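Local coordinates for protein putative branched-chain amino acid ABC transporter (Rhodospirillum rubrum ATCC 11170, PDB 3HUT) that probably binds branched-chain amino acids or related ligands outside the cytoplasmic membrane and delivers them to an ABC transporter for uptake, at residues A[282-287]-A[317-322]; A[248-253]-A[331-336]; A[181-186]-A[208-213]. All blocks are in the same frame, centred on the assembly; numbering follows the deposited sequence.

Overall arrangement
Carboxylate, backbone and aromatic chemistry each hold one of the three contacts, and each kind goes with a different place in the fold. Contact 1 is buried, an aspartate of helix 277-296 holding the backbone of a beta turn. Contact 2, partly buried, joins the end of strand 246-249 to the interrupted strand 331-341 by backbone hydrogen bonds and one bridging water. These two touch, their centres about 10 Å apart: Lys-333 of contact 2 reaches Thr-319 of contact 1, which is nested within the loop that contact 2 closes. Contact 3 lies apart, its centre about 28 Å from that of contact 2, and packs the start of helix 184-193 and the loop before it on helix 204-216 through aromatic and aliphatic groups.

Contact 1: residues A[282-287]-A[317-322]; sequences GYDAVG and GVTGIT
The carboxylate of Asp-284 binds the backbone of Val-318 and Thr-319. Its OD1 takes the backbone N-H of Val-318 on the syn lone pair, N to OD1 3.0 Å, with an angle of 158° at the hydrogen. The other oxygen, OD2, accepts twice from Thr-319: the hydroxyl OG1 lies 2.6 Å from OD2 on the anti lone pair, and the backbone N, 2.9 Å from OD2, comes from the syn side, 23° out of the carboxylate plane. Three bonds thus share the two oxygens and hold the carboxylate against rotation. Thr-319 can give both because its OG1 stands between its own backbone N and carbonyl carbon (chi1 65°). The carboxylate also presses on the backbone, with OD2 3.3 Å from CA of Gly-317, where a side chain would run into that oxygen. With an alanine here, the N-H groups of Val-318 and Thr-319 and the Thr-319 hydroxyl would probably lose their acceptor, and the turn would be freer to shift.

Beside this polar grip, CG1 of Val-318 rests against the Tyr-283 ring, 3.8 Å from CD2. The type I turn from Gly-317 to Gly-320 positions the donors and is closed by its own bond from Gly-320 N to Gly-317 O. In the second shell, Thr-319 OG1 also bonds Lys-333 NZ, and Tyr-283 stacks on Phe-263. Helix 277-296 thereby holds the turn between strands 315-317 and 322-324; Tyr-283 and Val-286 pack on helix 18-37, and Ala-285 meets loop residues Pro-102 and Ala-119.

Contact 2: residues A[248-253]-A[331-336]; sequences ATAFVL and TTKILT
Thr-249 and Thr-336 form an antiparallel hydrogen-bonded pair, Thr-336 N giving a nearly straight bond (173° at the hydrogen) to Thr-249 O at 3.0 Å and Thr-249 N returning one to Thr-336 O at 3.2 Å. The same Thr-336 O receives a CA-H...O contact from Ala-248, whose CA lies 3.3 Å from it.

Side chains then fill the flanks of this short pairing. CB of Leu-335 rests 4.0 Å from CB of Ala-248, and its CD2 methyl lies against Ala-250, 4.1 Å from that residue's CB. With CG anti to its carbonyl carbon (chi1 -55°), Leu-335 sets CB beside one alanine and its CD2 branch beside the other. Val-252 meets Thr-336 through one branch, its CG2 methyl lying 3.5 Å from CB of the threonine and also touching Thr-336 CG2. The polar branch of Thr-336 has a different task: OG1 meets a water at 2.8 Å, and the same water lies within hydrogen-bonding distance of Ala-250 O and Ile-334 O. One solvent molecule thus connects carbonyls from both segments.

Lys-333 runs out fully extended past CB of Ala-250, and its NZ finds a hydrogen-bond partner in Thr-319 OG1. Both segments lie near the centre of the chain between the two lobes, consistent with the interlobe crossovers of type I periplasmic binding proteins. Strand 246-249 has strand 223-225 parallel to it and strand 331-341 antiparallel; the latter also pairs with strand 322-324. Ala-248 and Leu-335 pack on helix 126-136, whereas Phe-251 turns to helix 258-271.

Contact 3: residues A[181-186]-A[208-213]; sequences RRFDDV and APFLRA
Phe-183 laid against the helix of Phe-210 illustrates how a single ring can fit a helix surface. Its CB meets CD1 of Phe-210 in the plane of the latter ring, at the edge. CG touches the same CD1, and the ring atom CD1 of Phe-183 approaches it to 3.7 Å. On the other branch, CD2 of Phe-183 lies 3.6 Å from CB of Ala-213. Farther out, CE1 reaches CB of Phe-210, CE2 sits 3.7 Å from the backbone O of Pro-209, and the tip CZ meets the backbone N of Phe-210 and CB of Pro-209. With CG anti to its carbonyl carbon (chi1 -41°), the ring presents one face to the helix. CA of Phe-210 stands above its middle as a CH-pi contact, 3.7 Å from the centroid and 8° off the normal.

The two aromatic rings form an offset edge-to-face pair, the edge of Phe-210 toward the face of Phe-183, with planes at 71°. Val-186 adds CG1 against CE1 of Phe-210. Nearby, the guanidinium of Arg-181 lies with one face over CG of Pro-209, while its NH1 makes a salt bridge to Asp-206.

Phe-183 is the N-cap residue of helix 184-193. Together with helix 204-216 and strand 141-147, on whose Ile-145 both Val-186 and Phe-210 pack, it forms helix-on-sheet packing typical of the alpha/beta lobes of periplasmic binding proteins.

Contact 1: residues A[282-287]-A[317-322]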
loop_
_atom_site.group_PDB
_atom_site.type_symbol
_atom_site.label_atom_id
_atom_site.label_comp_id
_atom_site.label_asym_id
_atom_site.label_seq_id
_atom_site.Cartn_x
_atom_site.Cartn_y
_atom_site.Cartn_z
ATOM N N GLY A 282 3.758 5.074 -6.017
ATOM C CA GLY A 282 3.704 6.247 -6.870
ATOM C C GLY A 282 4.018 5.813 -8.290
ATOM O O GLY A 282 3.452 6.327 -9.259
ATOM N N TYR A 283 4.930 4.851 -8.410
ATOM C CA TYR A 283 5.313 4.324 -9.714
ATOM C C TYR A 283 4.098 3.650 -10.355
ATOM O O TYR A 283 3.763 3.921 -11.511
ATOM C CB TYR A 283 6.444 3.301 -9.557
ATOM C CG TYR A 283 7.023 2.804 -10.867
ATOM C CD1 TYR A 283 7.700 3.669 -11.730
ATOM C CD2 TYR A 283 6.924 1.460 -11.230
ATOM C CE1 TYR A 283 8.271 3.204 -12.921
ATOM C CE2 TYR A 283 7.487 0.986 -12.417
ATOM C CZ TYR A 283 8.161 1.863 -13.256
ATOM O OH TYR A 283 8.728 1.397 -14.429
ATOM N N ASP A 284 3.444 2.767 -9.603
ATOM C CA ASP A 284 2.275 2.061 -10.117
ATOM C C ASP A 284 1.098 2.991 -10.387
ATOM O O ASP A 284 0.345 2.785 -11.340
ATOM C CB ASP A 284 1.831 0.958 -9.145
ATOM C CG ASP A 284 2.661 -0.307 -9.276
ATOM O OD1 ASP A 284 3.559 -0.346 -10.144
ATOM O OD2 ASP A 284 2.411 -1.266 -8.507
ATOM N N ALA A 285 0.931 4.010 -9.548
ATOM C CA ALA A 285 -0.174 4.940 -9.733
ATOM C C ALA A 285 -0.058 5.592 -11.107
ATOM O O ALA A 285 -1.025 5.621 -11.878
ATOM C CB ALA A 285 -0.169 6.001 -8.629
ATOM N N VAL A 286 1.129 6.105 -11.418
ATOM C CA VAL A 286 1.355 6.741 -12.708
ATOM C C VAL A 286 1.138 5.735 -13.844
ATOM O O VAL A 286 0.482 6.041 -14.843
ATOM C CB VAL A 286 2.784 7.327 -12.796
ATOM C CG1 VAL A 286 3.059 7.825 -14.203
ATOM C CG2 VAL A 286 2.939 8.472 -11.793
ATOM N N GLY A 287 1.688 4.534 -13.686
ATOM C CA GLY A 287 1.525 3.513 -14.705
ATOM C C GLY A 287 0.075 3.116 -14.919
ATOM O O GLY A 287 -0.359 2.900 -16.051
ATOM N N GLY A 317 1.715 -4.439 -11.593
ATOM C CA GLY A 317 2.539 -3.425 -10.951
ATOM C C GLY A 317 3.691 -3.977 -10.138
ATOM O O GLY A 317 3.780 -5.187 -9.905
ATOM N N VAL A 318 4.585 -3.090 -9.711
ATOM C CA VAL A 318 5.718 -3.506 -8.898
ATOM C C VAL A 318 5.221 -3.767 -7.483
ATOM O O VAL A 318 5.939 -4.334 -6.660
ATOM C CB VAL A 318 6.827 -2.430 -8.880
ATOM C CG1 VAL A 318 7.295 -2.161 -10.303
ATOM C CG2 VAL A 318 6.319 -1.149 -8.232
ATOM N N THR A 319 3.983 -3.353 -7.212
ATOM C CA THR A 319 3.377 -3.561 -5.902
ATOM C C THR A 319 2.444 -4.767 -5.972
ATOM O O THR A 319 1.673 -5.016 -5.049
ATOM C CB THR A 319 2.577 -2.317 -5.417
ATOM O OG1 THR A 319 1.449 -2.087 -6.274
ATOM C CG2 THR A 319 3.470 -1.080 -5.414
ATOM N N GLY A 320 2.532 -5.508 -7.079
ATOM C CA GLY A 320 1.721 -6.700 -7.264
ATOM C C GLY A 320 0.604 -6.556 -8.278
ATOM O O GLY A 320 0.286 -5.451 -8.710
ATOM N N ILE A 321 0.006 -7.678 -8.666
ATOM C CA ILE A 321 -1.095 -7.645 -9.621
ATOM C C ILE A 321 -2.227 -6.883 -8.944
ATOM O O ILE A 321 -2.702 -7.287 -7.884
ATOM C CB ILE A 321 -1.547 -9.071 -9.991
ATOM C CG1 ILE A 321 -0.398 -9.788 -10.708
ATOM C CG2 ILE A 321 -2.803 -9.013 -10.856
ATOM C CD1 ILE A 321 -0.731 -11.181 -11.217
ATOM N N THR A 322 -2.654 -5.785 -9.572
ATOM C CA THR A 322 -3.677 -4.899 -9.025
ATOM C C THR A 322 -5.003 -4.842 -9.787
ATOM O O THR A 322 -5.023 -4.774 -11.017
ATOM C CB THR A 322 -3.107 -3.470 -8.923
ATOM O OG1 THR A 322 -1.938 -3.491 -8.093
ATOM C CG2 THR A 322 -4.135 -2.512 -8.339
#

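Contact 2: residues A[248-253]-A[331-336]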
loop_
_atom_site.group_PDB
_atom_site.type_symbol
_atom_site.label_atom_id
_atom_site.label_comp_id
_atom_site.label_asym_id
_atom_site.label_seq_id
_atom_site.Cartn_x
_atom_site.Cartn_y
_atom_site.Cartn_z
ATOM N N ALA A 248 3.168 -10.970 4.482
ATOM C CA ALA A 248 2.893 -10.716 3.078
ATOM C C ALA A 248 2.938 -9.207 2.866
ATOM O O ALA A 248 2.580 -8.442 3.757
ATOM C CB ALA A 248 1.512 -11.262 2.697
ATOM N N THR A 249 3.388 -8.783 1.693
ATOM C CA THR A 249 3.455 -7.365 1.383
ATOM C C THR A 249 3.268 -7.153 -0.114
ATOM O O THR A 249 3.450 -8.075 -0.906
ATOM C CB THR A 249 4.804 -6.755 1.827
ATOM O OG1 THR A 249 4.733 -5.328 1.723
ATOM C CG2 THR A 249 5.940 -7.262 0.947
ATOM N N ALA A 250 2.890 -5.937 -0.495
ATOM C CA ALA A 250 2.664 -5.604 -1.896
ATOM C C ALA A 250 3.987 -5.449 -2.643
ATOM O O ALA A 250 4.277 -6.198 -3.567
ATOM C CB ALA A 250 1.845 -4.321 -1.996
ATOM N N PHE A 251 4.789 -4.478 -2.222
ATOM C CA PHE A 251 6.088 -4.217 -2.838
ATOM C C PHE A 251 7.205 -5.004 -2.147
ATOM O O PHE A 251 7.386 -4.903 -0.939
ATOM C CB PHE A 251 6.402 -2.719 -2.768
ATOM C CG PHE A 251 7.758 -2.349 -3.311
ATOM C CD1 PHE A 251 8.119 -2.691 -4.608
ATOM C CD2 PHE A 251 8.664 -1.636 -2.530
ATOM C CE1 PHE A 251 9.364 -2.328 -5.124
ATOM C CE2 PHE A 251 9.909 -1.267 -3.035
ATOM C CZ PHE A 251 10.259 -1.614 -4.336
ATOM N N VAL A 252 7.951 -5.786 -2.919
ATOM C CA VAL A 252 9.054 -6.566 -2.363
ATOM C C VAL A 252 10.360 -6.059 -2.965
ATOM O O VAL A 252 10.616 -6.230 -4.156
ATOM C CB VAL A 252 8.902 -8.060 -2.679
ATOM C CG1 VAL A 252 10.018 -8.851 -2.005
ATOM C CG2 VAL A 252 7.540 -8.553 -2.211
ATOM N N LEU A 253 11.184 -5.433 -2.138
ATOM C CA LEU A 253 12.447 -4.882 -2.609
ATOM C C LEU A 253 13.376 -5.953 -3.168
ATOM O O LEU A 253 13.912 -5.805 -4.268
ATOM C CB LEU A 253 13.148 -4.140 -1.472
ATOM C CG LEU A 253 14.249 -3.168 -1.899
ATOM C CD1 LEU A 253 13.620 -2.002 -2.664
ATOM C CD2 LEU A 253 14.990 -2.655 -0.675
ATOM N N THR A 331 -9.413 -1.199 -4.168
ATOM C CA THR A 331 -8.220 -1.872 -4.666
ATOM C C THR A 331 -7.869 -3.167 -3.943
ATOM O O THR A 331 -7.856 -3.219 -2.719
ATOM C CB THR A 331 -6.995 -0.929 -4.581
ATOM O OG1 THR A 331 -7.302 0.310 -5.227
ATOM C CG2 THR A 331 -5.782 -1.550 -5.268
ATOM N N THR A 332 -7.601 -4.214 -4.716
ATOM C CA THR A 332 -7.187 -5.498 -4.162
ATOM C C THR A 332 -5.913 -5.865 -4.914
ATOM O O THR A 332 -5.720 -5.450 -6.060
ATOM C CB THR A 332 -8.251 -6.609 -4.350
ATOM O OG1 THR A 332 -8.562 -6.755 -5.739
ATOM C CG2 THR A 332 -9.521 -6.273 -3.564
ATOM N N LYS A 333 -5.038 -6.626 -4.273
ATOM C CA LYS A 333 -3.778 -7.005 -4.894
ATOM C C LYS A 333 -3.349 -8.416 -4.541
ATOM O O LYS A 333 -3.758 -8.956 -3.520
ATOM C CB LYS A 333 -2.669 -6.057 -4.439
ATOM C CG LYS A 333 -2.867 -4.601 -4.785
ATOM C CD LYS A 333 -1.667 -3.798 -4.310
ATOM C CE LYS A 333 -1.628 -2.428 -4.968
ATOM N NZ LYS A 333 -0.448 -1.668 -4.516
ATOM N N ILE A 334 -2.523 -9.007 -5.396
ATOM C CA ILE A 334 -1.989 -10.330 -5.122
ATOM C C ILE A 334 -0.691 -10.064 -4.367
ATOM O O ILE A 334 0.316 -9.691 -4.966
ATOM C CB ILE A 334 -1.675 -11.108 -6.413
ATOM C CG1 ILE A 334 -2.974 -11.415 -7.161
ATOM C CG2 ILE A 334 -0.953 -12.412 -6.075
ATOM C CD1 ILE A 334 -2.766 -12.212 -8.437
ATOM N N LEU A 335 -0.725 -10.239 -3.051
ATOM C CA LEU A 335 0.445 -9.989 -2.215
ATOM C C LEU A 335 1.501 -11.080 -2.354
ATOM O O LEU A 335 1.217 -12.171 -2.843
ATOM C CB LEU A 335 0.010 -9.853 -0.753
ATOM C CG LEU A 335 -1.078 -8.793 -0.528
ATOM C CD1 LEU A 335 -1.442 -8.722 0.946
ATOM C CD2 LEU A 335 -0.589 -7.432 -1.028
ATOM N N THR A 336 2.726 -10.774 -1.928
ATOM C CA THR A 336 3.831 -11.724 -2.005
ATOM C C THR A 336 4.175 -12.213 -0.598
ATOM O O THR A 336 4.479 -11.410 0.287
ATOM C CB THR A 336 5.074 -11.064 -2.641
ATOM O OG1 THR A 336 4.752 -10.621 -3.967
ATOM C CG2 THR A 336 6.235 -12.043 -2.698
HETATM O O HOH W 1 3.002 -8.445 -4.312
#

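Contact 3: residues A[181-186]-A[208-213]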
loop_
_atom_site.group_PDB
_atom_site.type_symbol
_atom_site.label_atom_id
_atom_site.label_comp_id
_atom_site.label_asym_id
_atom_site.label_seq_id
_atom_site.Cartn_x
_atom_site.Cartn_y
_atom_site.Cartn_z
ATOM N N ARG A 181 5.963 -2.247 26.012
ATOM C CA ARG A 181 7.150 -3.044 26.282
ATOM C C ARG A 181 6.957 -4.176 27.287
ATOM O O ARG A 181 7.918 -4.837 27.650
ATOM C CB ARG A 181 8.314 -2.136 26.710
ATOM C CG ARG A 181 8.915 -1.335 25.554
ATOM C CD ARG A 181 9.563 -2.266 24.528
ATOM N NE ARG A 181 10.132 -1.561 23.379
ATOM C CZ ARG A 181 9.444 -1.173 22.307
ATOM N NH1 ARG A 181 8.139 -1.417 22.217
ATOM N NH2 ARG A 181 10.062 -0.544 21.316
ATOM N N ARG A 182 5.734 -4.412 27.751
ATOM C CA ARG A 182 5.536 -5.531 28.669
ATOM C C ARG A 182 4.878 -6.663 27.893
ATOM O O ARG A 182 3.793 -6.506 27.323
ATOM C CB ARG A 182 4.677 -5.149 29.869
ATOM C CG ARG A 182 3.280 -4.781 29.531
ATOM C CD ARG A 182 3.145 -3.293 29.464
ATOM N NE ARG A 182 2.059 -2.856 30.324
ATOM C CZ ARG A 182 1.570 -1.625 30.337
ATOM N NH1 ARG A 182 2.071 -0.696 29.535
ATOM N NH2 ARG A 182 0.571 -1.326 31.147
ATOM N N PHE A 183 5.550 -7.806 27.879
ATOM C CA PHE A 183 5.078 -8.960 27.136
ATOM C C PHE A 183 4.861 -10.200 27.999
ATOM O O PHE A 183 4.238 -11.161 27.555
ATOM C CB PHE A 183 6.091 -9.289 26.033
ATOM C CG PHE A 183 6.648 -8.075 25.326
ATOM C CD1 PHE A 183 5.820 -7.239 24.583
ATOM C CD2 PHE A 183 8.011 -7.784 25.388
ATOM C CE1 PHE A 183 6.341 -6.128 23.908
ATOM C CE2 PHE A 183 8.544 -6.677 24.720
ATOM C CZ PHE A 183 7.706 -5.848 23.977
ATOM N N ASP A 184 5.372 -10.187 29.226
ATOM C CA ASP A 184 5.239 -11.348 30.101
ATOM C C ASP A 184 3.832 -11.900 30.281
ATOM O O ASP A 184 3.637 -13.114 30.240
ATOM C CB ASP A 184 5.851 -11.066 31.472
ATOM C CG ASP A 184 7.359 -11.171 31.459
ATOM O OD1 ASP A 184 7.872 -12.160 30.891
ATOM O OD2 ASP A 184 8.031 -10.276 32.018
ATOM N N ASP A 185 2.851 -11.027 30.478
ATOM C CA ASP A 185 1.486 -11.501 30.664
ATOM C C ASP A 185 0.902 -12.132 29.409
ATOM O O ASP A 185 0.299 -13.204 29.474
ATOM C CB ASP A 185 0.579 -10.368 31.137
ATOM C CG ASP A 185 0.948 -9.879 32.521
ATOM O OD1 ASP A 185 1.367 -10.716 33.351
ATOM O OD2 ASP A 185 0.809 -8.667 32.777
ATOM N N VAL A 186 1.074 -11.472 28.268
ATOM C CA VAL A 186 0.546 -12.010 27.023
ATOM C C VAL A 186 1.223 -13.339 26.715
ATOM O O VAL A 186 0.608 -14.242 26.153
ATOM C CB VAL A 186 0.762 -11.029 25.837
ATOM C CG1 VAL A 186 2.227 -10.672 25.704
ATOM C CG2 VAL A 186 0.258 -11.654 24.553
ATOM N N ALA A 208 9.771 -6.577 17.128
ATOM C CA ALA A 208 11.115 -7.111 17.344
ATOM C C ALA A 208 11.356 -7.398 18.825
ATOM O O ALA A 208 11.752 -8.504 19.188
ATOM C CB ALA A 208 12.175 -6.140 16.808
ATOM N N PRO A 209 11.124 -6.406 19.703
ATOM C CA PRO A 209 11.356 -6.711 21.117
ATOM C C PRO A 209 10.404 -7.777 21.651
ATOM O O PRO A 209 10.788 -8.587 22.490
ATOM C CB PRO A 209 11.185 -5.352 21.808
ATOM C CG PRO A 209 10.321 -4.573 20.864
ATOM C CD PRO A 209 10.857 -4.969 19.512
ATOM N N PHE A 210 9.165 -7.784 21.167
ATOM C CA PHE A 210 8.211 -8.790 21.620
ATOM C C PHE A 210 8.720 -10.193 21.304
ATOM O O PHE A 210 8.682 -11.083 22.152
ATOM C CB PHE A 210 6.848 -8.616 20.949
ATOM C CG PHE A 210 5.950 -9.803 21.130
ATOM C CD1 PHE A 210 5.509 -10.168 22.400
ATOM C CD2 PHE A 210 5.599 -10.598 20.043
ATOM C CE1 PHE A 210 4.732 -11.313 22.585
ATOM C CE2 PHE A 210 4.824 -11.744 20.217
ATOM C CZ PHE A 210 4.392 -12.101 21.491
ATOM N N LEU A 211 9.184 -10.387 20.074
ATOM C CA LEU A 211 9.687 -11.687 19.655
ATOM C C LEU A 211 10.941 -12.104 20.424
ATOM O O LEU A 211 11.151 -13.292 20.667
ATOM C CB LEU A 211 9.949 -11.682 18.146
ATOM C CG LEU A 211 8.637 -11.604 17.356
ATOM C CD1 LEU A 211 8.913 -11.346 15.888
ATOM C CD2 LEU A 211 7.866 -12.904 17.550
ATOM N N ARG A 212 11.777 -11.139 20.797
ATOM C CA ARG A 212 12.973 -11.463 21.570
ATOM C C ARG A 212 12.515 -12.017 22.925
ATOM O O ARG A 212 13.089 -12.967 23.446
ATOM C CB ARG A 212 13.848 -10.219 21.786
ATOM C CG ARG A 212 14.636 -9.763 20.557
ATOM C CD ARG A 212 15.413 -8.482 20.864
ATOM N NE ARG A 212 16.366 -8.681 21.953
ATOM C CZ ARG A 212 16.874 -7.698 22.694
ATOM N NH1 ARG A 212 16.518 -6.437 22.467
ATOM N NH2 ARG A 212 17.742 -7.976 23.659
ATOM N N ALA A 213 11.471 -11.419 23.488
ATOM C CA ALA A 213 10.948 -11.872 24.773
ATOM C C ALA A 213 10.264 -13.230 24.619
ATOM O O ALA A 213 10.446 -14.134 25.439
ATOM C CB ALA A 213 9.966 -10.845 25.328
#